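Beta-agarase (Persicobacter, PDB 6AII) probably hydrolyses the beta-1,4 linkages of agarose as a GH16 beta-agarase, releasing neoagarobiose. Local coordinates at residues R160-N166 / A295-T300; Q63-V69 / A102-V108; P226-E230 / T240-K244. One frame throughout, in Å; residues are numbered along the deposited sequence.

Contact 1: residues R160-N166 / A295-T300; sequences RTGTAMN and AGRYPT
Arg160 meets the 295-300 loop with the edge of its guanidinium, setting two backbone carbonyl oxygens near its plane. Arg160 NH1 donates to Gly296 O at 2.8 Å (157° at the hydrogen), while Arg160 NH2 reaches Tyr298 O at 2.8 Å from above that carbonyl's plane. Arg160 NH1 also donates to Ala164 O of its own loop, in the carbonyl plane on a lone pair, and this one nitrogen bridges carbonyls of both loops. Beside it, Thr163 OG1 donates to Ala295 O at 2.7 Å; a chi1 of 59° directs the hydroxyl onto that oxygen. A bond also runs in the other direction: the Arg297 chain bends at chi3 (-53°) and brings Arg297 NH1 to Thr163 O at 2.9 Å. The receiving loop closes helix 290-294 with a Schellman motif at Gly296 and makes an inverse gamma turn centred on Arg297. Glu303, from helix 301-306, forms a salt bridge with Arg160 NH2 and accepts from Thr300 N. Replacing Arg160 by an alanine would probably leave the carbonyls of Gly296, Tyr298 and Ala164 without these donors and Glu303 without its charged mate. Behind the second arginine, Asn292 OD1 holds Arg297 NE.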
loop_
_atom_site.group_PDB
_atom_site.type_symbol
_atom_site.label_atom_id
_atom_site.label_comp_id
_atom_site.label_asym_id
_atom_site.label_seq_id
_atom_site.Cartn_x
_atom_site.Cartn_y
_atom_site.Cartn_z
ATOM N N ARG A 160 14.385 1.240 22.199
ATOM C CA ARG A 160 14.987 0.798 20.973
ATOM C C ARG A 160 16.257 1.579 20.705
ATOM O O ARG A 160 16.254 2.816 20.814
ATOM C CB ARG A 160 13.995 0.987 19.814
ATOM C CG ARG A 160 12.839 0.003 19.854
ATOM C CD ARG A 160 11.724 0.348 18.821
ATOM N NE ARG A 160 10.776 -0.770 18.716
ATOM C CZ ARG A 160 10.995 -1.890 18.041
ATOM N NH1 ARG A 160 12.048 -1.980 17.228
ATOM N NH2 ARG A 160 10.129 -2.885 18.148
ATOM N N THR A 161 17.309 0.880 20.302
ATOM C CA THR A 161 18.558 1.491 19.948
ATOM C C THR A 161 19.107 0.884 18.666
ATOM O O THR A 161 18.675 -0.167 18.175
ATOM C CB THR A 161 19.611 1.303 21.072
ATOM O OG1 THR A 161 19.820 -0.101 21.280
ATOM C CG2 THR A 161 19.154 1.922 22.370
ATOM N N GLY A 162 20.094 1.553 18.099
ATOM C CA GLY A 162 20.765 1.086 16.888
ATOM C C GLY A 162 19.817 0.847 15.719
ATOM O O GLY A 162 18.909 1.658 15.415
ATOM N N THR A 163 19.939 -0.308 15.108
ATOM C CA THR A 163 19.153 -0.630 13.891
ATOM C C THR A 163 17.676 -0.865 14.239
ATOM O O THR A 163 16.847 -0.829 13.332
ATOM C CB THR A 163 19.701 -1.848 13.138
ATOM O OG1 THR A 163 19.705 -2.996 13.984
ATOM C CG2 THR A 163 21.097 -1.535 12.653
ATOM N N ALA A 164 17.404 -1.047 15.485
ATOM C CA ALA A 164 15.997 -1.336 15.924
ATOM C C ALA A 164 15.190 -0.028 15.967
ATOM O O ALA A 164 13.948 -0.081 16.165
ATOM C CB ALA A 164 15.939 -2.040 17.243
ATOM N N MET A 165 15.878 1.123 15.875
ATOM C CA MET A 165 15.127 2.375 15.870
ATOM C C MET A 165 14.356 2.463 14.557
ATOM O O MET A 165 14.892 2.258 13.496
ATOM C CB MET A 165 16.070 3.568 16.071
ATOM C CG MET A 165 16.638 3.463 17.465
ATOM S SD MET A 165 17.743 4.884 17.867
ATOM C CE MET A 165 18.860 4.896 16.481
ATOM N N ASN A 166 13.098 2.905 14.680
ATOM C CA ASN A 166 12.260 2.973 13.465
ATOM C C ASN A 166 12.002 4.403 12.957
ATOM O O ASN A 166 11.214 4.598 12.043
ATOM C CB ASN A 166 10.898 2.324 13.737
ATOM C CG ASN A 166 10.227 1.839 12.469
ATOM O OD1 ASN A 166 10.903 1.284 11.607
ATOM N ND2 ASN A 166 8.890 1.941 12.405
ATOM N N ALA A 295 16.856 -6.567 11.594
ATOM C CA ALA A 295 17.405 -5.327 12.179
ATOM C C ALA A 295 16.815 -5.032 13.558
ATOM O O ALA A 295 17.296 -4.083 14.226
ATOM C CB ALA A 295 17.193 -4.174 11.180
ATOM N N GLY A 296 15.746 -5.756 14.003
ATOM C CA GLY A 296 15.102 -5.504 15.228
ATOM C C GLY A 296 13.883 -4.580 15.081
ATOM O O GLY A 296 13.191 -4.315 16.091
ATOM N N ARG A 297 13.597 -4.191 13.820
ATOM C CA ARG A 297 12.401 -3.361 13.512
ATOM C C ARG A 297 11.217 -4.327 13.309
ATOM O O ARG A 297 10.700 -4.548 12.227
ATOM C CB ARG A 297 12.688 -2.462 12.314
ATOM C CG ARG A 297 13.722 -1.371 12.618
ATOM C CD ARG A 297 14.021 -0.418 11.466
ATOM N NE ARG A 297 14.373 -1.116 10.266
ATOM C CZ ARG A 297 15.597 -1.266 9.776
ATOM N NH1 ARG A 297 16.648 -0.872 10.484
ATOM N NH2 ARG A 297 15.737 -1.771 8.571
ATOM N N TYR A 298 10.719 -4.737 14.457
ATOM C CA TYR A 298 9.834 -5.828 14.598
ATOM C C TYR A 298 9.158 -5.701 15.969
ATOM O O TYR A 298 9.838 -5.359 16.943
ATOM C CB TYR A 298 10.741 -7.086 14.582
ATOM C CG TYR A 298 9.986 -8.370 14.528
ATOM C CD1 TYR A 298 10.111 -9.390 15.463
ATOM C CD2 TYR A 298 9.035 -8.496 13.515
ATOM C CE1 TYR A 298 9.431 -10.586 15.300
ATOM C CE2 TYR A 298 8.290 -9.653 13.386
ATOM C CZ TYR A 298 8.515 -10.712 14.253
ATOM O OH TYR A 298 7.715 -11.773 14.030
ATOM N N PRO A 299 7.839 -5.919 16.117
ATOM C CA PRO A 299 7.232 -5.634 17.461
ATOM C C PRO A 299 7.814 -6.484 18.596
ATOM O O PRO A 299 8.029 -7.686 18.390
ATOM C CB PRO A 299 5.776 -5.965 17.287
ATOM C CG PRO A 299 5.531 -5.740 15.811
ATOM C CD PRO A 299 6.789 -6.294 15.186
ATOM N N THR A 300 8.159 -5.828 19.668
ATOM C CA THR A 300 8.569 -6.592 20.882
ATOM C C THR A 300 7.322 -7.213 21.483
ATOM O O THR A 300 6.234 -6.762 21.290
ATOM C CB THR A 300 9.288 -5.707 21.894
ATOM O OG1 THR A 300 8.414 -4.691 22.376
ATOM C CG2 THR A 300 10.495 -5.031 21.301
#

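Contact 2: residues Q63-V69 / A102-V108; sequences QWRHENV and ATQMGCV
Trp64 and Cys107 are brought together by their first torsions: CG of Trp64 lies anti to the carbonyl carbon (chi1 -72°), and SG of Cys107 lies anti to the backbone N (chi1 -179°). The indole receives the cysteine over one face. Cys107 CB stands 3.6 Å from the centroid of the Trp64 five-membered ring as a CH-pi contact, and Cys107 SG lies 4.1 Å from that of the Trp64 six-membered ring, a sulfur-aromatic contact. The frame is a short parallel pairing of strand 62-64 with strand 97-110, within a mixed sheet of the beta-sandwich (jelly-roll) fold of GH16 enzymes. Gln63 N donates to Thr103 O, Met105 N to Gln63 O, and Arg65 N to Met105 O. Trp64 NE1 is satisfied by Ile286 O of the neighbouring strand 280-287, which, with the packing of Cys107, is likely to limit the ring's rotation.

On the sheet face carrying Gln63 and Gln104, the two side chains lie side by side, pointing the same way, their amide planes 56° apart. Past the strand, the chain turns through a 3-10 segment and returns with Asn68, whose ND2 is held by Val79 O and Ser81 OG. Val69 CG1 then packs on Val108 CG2 at 3.7 Å. A water joins Arg65 O to Cys107 N, and Gln104 NE2 donates to Gln63 OE1 at 2.8 Å.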
loop_
_atom_site.group_PDB
_atom_site.type_symbol
_atom_site.label_atom_id
_atom_site.label_comp_id
_atom_site.label_asym_id
_atom_site.label_seq_id
_atom_site.Cartn_x
_atom_site.Cartn_y
_atom_site.Cartn_z
ATOM N N GLN A 63 3.277 -14.410 9.519
ATOM C CA GLN A 63 2.379 -15.513 9.309
ATOM C C GLN A 63 0.965 -14.984 9.069
ATOM O O GLN A 63 0.234 -14.723 10.011
ATOM C CB GLN A 63 2.317 -16.460 10.522
ATOM C CG GLN A 63 3.562 -17.342 10.628
ATOM C CD GLN A 63 3.530 -18.323 11.770
ATOM O OE1 GLN A 63 2.927 -18.105 12.818
ATOM N NE2 GLN A 63 4.214 -19.456 11.549
ATOM N N TRP A 64 0.651 -14.776 7.803
ATOM C CA TRP A 64 -0.708 -14.316 7.431
ATOM C C TRP A 64 -1.686 -15.397 7.841
ATOM O O TRP A 64 -1.391 -16.597 7.600
ATOM C CB TRP A 64 -0.833 -14.019 5.960
ATOM C CG TRP A 64 -0.131 -12.778 5.523
ATOM C CD1 TRP A 64 0.018 -11.611 6.221
ATOM C CD2 TRP A 64 0.543 -12.599 4.283
ATOM N NE1 TRP A 64 0.720 -10.717 5.473
ATOM C CE2 TRP A 64 1.067 -11.290 4.291
ATOM C CE3 TRP A 64 0.723 -13.388 3.148
ATOM C CZ2 TRP A 64 1.759 -10.755 3.219
ATOM C CZ3 TRP A 64 1.444 -12.859 2.101
ATOM C CH2 TRP A 64 1.939 -11.565 2.122
ATOM N N ARG A 65 -2.783 -14.984 8.471
ATOM C CA ARG A 65 -3.795 -15.918 8.921
ATOM C C ARG A 65 -5.131 -15.317 8.536
ATOM O O ARG A 65 -5.342 -14.138 8.752
ATOM C CB ARG A 65 -3.713 -16.123 10.425
ATOM C CG ARG A 65 -2.483 -16.894 10.901
ATOM C CD ARG A 65 -2.488 -18.311 10.380
ATOM N NE ARG A 65 -1.321 -19.084 10.832
ATOM C CZ ARG A 65 -0.218 -19.311 10.116
ATOM N NH1 ARG A 65 -0.015 -18.738 8.926
ATOM N NH2 ARG A 65 0.694 -20.164 10.624
ATOM N N HIS A 66 -6.039 -16.170 8.090
ATOM C CA HIS A 66 -7.372 -15.697 7.736
ATOM C C HIS A 66 -8.014 -14.960 8.931
ATOM O O HIS A 66 -8.699 -13.905 8.736
ATOM C CB HIS A 66 -8.282 -16.891 7.380
ATOM C CG HIS A 66 -7.867 -17.539 6.108
ATOM N ND1 HIS A 66 -7.088 -18.699 6.090
ATOM C CD2 HIS A 66 -8.004 -17.175 4.823
ATOM C CE1 HIS A 66 -6.798 -19.007 4.845
ATOM N NE2 HIS A 66 -7.417 -18.148 4.043
ATOM N N GLU A 67 -7.828 -15.450 10.153
ATOM C CA GLU A 67 -8.511 -14.927 11.315
ATOM C C GLU A 67 -7.898 -13.613 11.834
ATOM O O GLU A 67 -8.306 -13.114 12.873
ATOM C CB GLU A 67 -8.532 -15.946 12.463
ATOM C CG GLU A 67 -7.165 -16.456 12.869
ATOM C CD GLU A 67 -6.715 -17.743 12.194
ATOM O OE1 GLU A 67 -6.934 -17.914 10.963
ATOM O OE2 GLU A 67 -6.018 -18.530 12.895
ATOM N N ASN A 68 -6.922 -13.060 11.115
ATOM C CA ASN A 68 -6.295 -11.781 11.486
ATOM C C ASN A 68 -6.863 -10.653 10.607
ATOM O O ASN A 68 -6.305 -9.551 10.605
ATOM C CB ASN A 68 -4.772 -11.842 11.395
ATOM C CG ASN A 68 -4.184 -12.470 12.655
ATOM O OD1 ASN A 68 -4.504 -13.640 12.972
ATOM N ND2 ASN A 68 -3.372 -11.737 13.425
ATOM N N VAL A 69 -8.001 -10.911 9.955
ATOM C CA VAL A 69 -8.754 -9.858 9.248
ATOM C C VAL A 69 -10.185 -9.867 9.795
ATOM O O VAL A 69 -10.846 -10.891 9.827
ATOM C CB VAL A 69 -8.762 -10.069 7.721
ATOM C CG1 VAL A 69 -9.657 -9.043 6.998
ATOM C CG2 VAL A 69 -7.377 -10.047 7.092
ATOM N N ALA A 102 7.307 -15.582 15.463
ATOM C CA ALA A 102 6.491 -15.099 14.361
ATOM C C ALA A 102 5.517 -14.005 14.844
ATOM O O ALA A 102 5.266 -13.812 16.049
ATOM C CB ALA A 102 5.719 -16.235 13.774
ATOM N N THR A 103 4.996 -13.300 13.857
ATOM C CA THR A 103 3.845 -12.422 14.123
ATOM C C THR A 103 2.728 -12.834 13.180
ATOM O O THR A 103 2.905 -12.793 11.930
ATOM C CB THR A 103 4.244 -10.943 13.992
ATOM O OG1 THR A 103 5.422 -10.660 14.735
ATOM C CG2 THR A 103 3.100 -10.000 14.377
ATOM N N GLN A 104 1.557 -13.217 13.694
ATOM C CA GLN A 104 0.435 -13.529 12.894
ATOM C C GLN A 104 -0.190 -12.225 12.409
ATOM O O GLN A 104 -0.251 -11.289 13.225
ATOM C CB GLN A 104 -0.579 -14.387 13.642
ATOM C CG GLN A 104 -0.043 -15.806 13.974
ATOM C CD GLN A 104 0.900 -15.813 15.139
ATOM O OE1 GLN A 104 0.620 -15.277 16.238
ATOM N NE2 GLN A 104 2.113 -16.413 14.925
ATOM N N MET A 105 -0.503 -12.195 11.137
ATOM C CA MET A 105 -0.831 -10.906 10.506
ATOM C C MET A 105 -1.908 -11.103 9.481
ATOM O O MET A 105 -2.288 -12.206 9.179
ATOM C CB MET A 105 0.435 -10.316 9.869
ATOM C CG MET A 105 1.394 -9.765 10.900
ATOM S SD MET A 105 2.913 -9.119 10.133
ATOM C CE MET A 105 3.236 -7.657 11.073
ATOM N N GLY A 106 -2.444 -10.021 8.927
ATOM C CA GLY A 106 -3.483 -10.155 7.932
ATOM C C GLY A 106 -3.094 -9.608 6.578
ATOM O O GLY A 106 -2.193 -8.730 6.426
ATOM N N CYS A 107 -3.802 -10.098 5.558
ATOM C CA CYS A 107 -3.591 -9.727 4.194
ATOM C C CYS A 107 -4.938 -9.808 3.474
ATOM O O CYS A 107 -5.660 -10.790 3.689
ATOM C CB CYS A 107 -2.545 -10.643 3.562
ATOM S SG CYS A 107 -2.179 -10.251 1.857
ATOM N N VAL A 108 -5.277 -8.771 2.703
ATOM C CA VAL A 108 -6.530 -8.713 2.006
ATOM C C VAL A 108 -6.294 -8.490 0.521
ATOM O O VAL A 108 -5.472 -7.625 0.155
ATOM C CB VAL A 108 -7.374 -7.581 2.616
ATOM C CG1 VAL A 108 -8.616 -7.359 1.805
ATOM C CG2 VAL A 108 -7.698 -7.900 4.064
HETATM O O HOH W 1 -5.138 -12.674 6.237
#

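Contact 3: residues P226-E230 / T240-K244; sequences PNHLE and TLSGK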
loop_
_atom_site.group_PDB
_atom_site.type_symbol
_atom_site.label_atom_id
_atom_site.label_comp_id
_atom_site.label_asym_id
_atom_site.label_seq_id
_atom_site.Cartn_x
_atom_site.Cartn_y
_atom_site.Cartn_z
ATOM N N PRO A 226 -1.230 4.753 -19.474
ATOM C CA PRO A 226 -0.142 3.852 -19.237
ATOM C C PRO A 226 1.187 4.548 -18.915
ATOM O O PRO A 226 2.069 3.842 -18.442
ATOM C CB PRO A 226 -0.037 2.997 -20.530
ATOM C CG PRO A 226 -1.467 3.055 -21.038
ATOM C CD PRO A 226 -1.867 4.481 -20.792
ATOM N N ASN A 227 1.315 5.836 -19.168
ATOM C CA ASN A 227 2.530 6.553 -18.849
ATOM C C ASN A 227 2.241 7.732 -17.899
ATOM O O ASN A 227 2.919 8.752 -17.968
ATOM C CB ASN A 227 3.223 7.053 -20.129
ATOM C CG ASN A 227 3.823 5.870 -20.870
ATOM O OD1 ASN A 227 4.866 5.353 -20.468
ATOM N ND2 ASN A 227 3.088 5.367 -21.859
ATOM N N HIS A 228 1.262 7.605 -17.001
ATOM C CA HIS A 228 0.879 8.767 -16.165
ATOM C C HIS A 228 0.284 8.275 -14.836
ATOM O O HIS A 228 -0.847 7.726 -14.820
ATOM C CB HIS A 228 -0.056 9.712 -16.911
ATOM C CG HIS A 228 -0.237 11.025 -16.198
ATOM N ND1 HIS A 228 0.361 12.188 -16.600
ATOM C CD2 HIS A 228 -0.980 11.373 -15.121
ATOM C CE1 HIS A 228 0.001 13.205 -15.821
ATOM N NE2 HIS A 228 -0.833 12.717 -14.899
ATOM N N LEU A 229 0.971 8.618 -13.726
ATOM C CA LEU A 229 0.488 8.300 -12.389
ATOM C C LEU A 229 0.550 9.580 -11.536
ATOM O O LEU A 229 1.519 10.355 -11.653
ATOM C CB LEU A 229 1.417 7.289 -11.724
ATOM C CG LEU A 229 1.513 5.894 -12.295
ATOM C CD1 LEU A 229 2.551 5.119 -11.484
ATOM C CD2 LEU A 229 0.172 5.202 -12.268
ATOM N N GLU A 230 -0.510 9.804 -10.756
ATOM C CA GLU A 230 -0.492 10.920 -9.832
ATOM C C GLU A 230 -0.838 10.395 -8.457
ATOM O O GLU A 230 -1.775 9.611 -8.286
ATOM C CB GLU A 230 -1.525 12.007 -10.154
ATOM C CG GLU A 230 -1.370 12.570 -11.564
ATOM C CD GLU A 230 -2.492 13.491 -12.005
ATOM O OE1 GLU A 230 -3.503 13.653 -11.256
ATOM O OE2 GLU A 230 -2.401 13.980 -13.170
ATOM N N THR A 240 3.688 13.414 -9.399
ATOM C CA THR A 240 3.229 12.942 -10.742
ATOM C C THR A 240 4.439 12.329 -11.454
ATOM O O THR A 240 5.544 12.899 -11.407
ATOM C CB THR A 240 2.731 14.097 -11.604
ATOM O OG1 THR A 240 1.482 14.520 -11.038
ATOM C CG2 THR A 240 2.505 13.676 -13.046
ATOM N N LEU A 241 4.241 11.198 -12.097
ATOM C CA LEU A 241 5.189 10.665 -13.105
ATOM C C LEU A 241 4.422 10.675 -14.446
ATOM O O LEU A 241 3.327 10.178 -14.500
ATOM C CB LEU A 241 5.583 9.233 -12.770
ATOM C CG LEU A 241 6.765 9.049 -11.813
ATOM C CD1 LEU A 241 6.444 9.607 -10.462
ATOM C CD2 LEU A 241 7.222 7.600 -11.678
ATOM N N SER A 242 5.046 11.276 -15.460
ATOM C CA SER A 242 4.357 11.459 -16.763
ATOM C C SER A 242 5.375 11.328 -17.896
ATOM O O SER A 242 6.113 12.282 -18.148
ATOM C CB SER A 242 3.675 12.785 -16.838
ATOM O OG SER A 242 2.725 12.733 -17.912
ATOM N N GLY A 243 5.430 10.158 -18.510
ATOM C CA GLY A 243 6.441 9.935 -19.619
ATOM C C GLY A 243 7.869 10.020 -19.127
ATOM O O GLY A 243 8.278 9.206 -18.301
ATOM N N LYS A 244 8.605 11.059 -19.580
ATOM C CA LYS A 244 9.972 11.224 -19.184
ATOM C C LYS A 244 10.086 12.270 -18.084
ATOM O O LYS A 244 11.204 12.539 -17.613
ATOM C CB LYS A 244 10.845 11.665 -20.370
ATOM C CG LYS A 244 10.850 10.670 -21.512
ATOM C CD LYS A 244 11.863 11.100 -22.574
ATOM C CE LYS A 244 11.934 10.049 -23.651
ATOM N NZ LYS A 244 13.029 10.364 -24.602
#
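The imidazole of His228 has Leu241 O over one face, 3.9 Å above its plane and displaced toward the rim, while two polar groups meet its edge. His228 ND1 lies 2.8 Å from Ser242 OG in a hydrogen bond whose donor may be either atom. His228 NE2 donates to Glu230 OE2 over 2.7 Å, with 164° at the hydrogen; the carboxylate is met on its anti side. Thr240 CG2 approaches the ring obliquely, 3.8 Å from His228 CE1. The torsion that sets CG of His228 anti to the backbone N (chi1 -168°) turns the imidazole along the strand, between the serine and the glutamate.

His228, Glu230, Thr240 and Ser242 share one face of an antiparallel beta hairpin formed by strands 228-233 and 236-242. His228 with Ser242 and Glu230 with Thr240 are non-hydrogen-bonded pairs, and between them Leu229 and Leu241 form a hydrogen-bonded pair, each N-H bound to the other's carbonyl at 2.9 Å between N and O. The leucines turn to the other face, where both touch His177 of strand 173-181. At the end of the ladder Gly243 N donates to Asn227 O.

Glu230 OE1 bonds to Tyr232 OH, so both carboxylate oxygens have partners. With both ring nitrogens engaged, the imidazole is probably held against flipping, and the carboxylate at NE2 would probably stabilise a protonated ring.

Contact 2 is the buried one; contacts 1 and 3 are only partly buried and lie nearer the periphery. Contacts 2 and 3 both join strands, but by different geometry: a parallel pair between strands distant in sequence in the mixed sheet, against a local antiparallel hairpin in the other sheet. Contact 1 joins loops, and its arginines do with side-chain donors what strand ladders do with backbone ones. Its neighbour is contact 2, since Tyr298 OH makes a probable hydrogen bond to Thr103 OG1 at 2.6 Å. Contact 3 stands apart, with nearest atoms about 19 Å from contact 2, across the centre of the chain, and about 24 Å from contact 1.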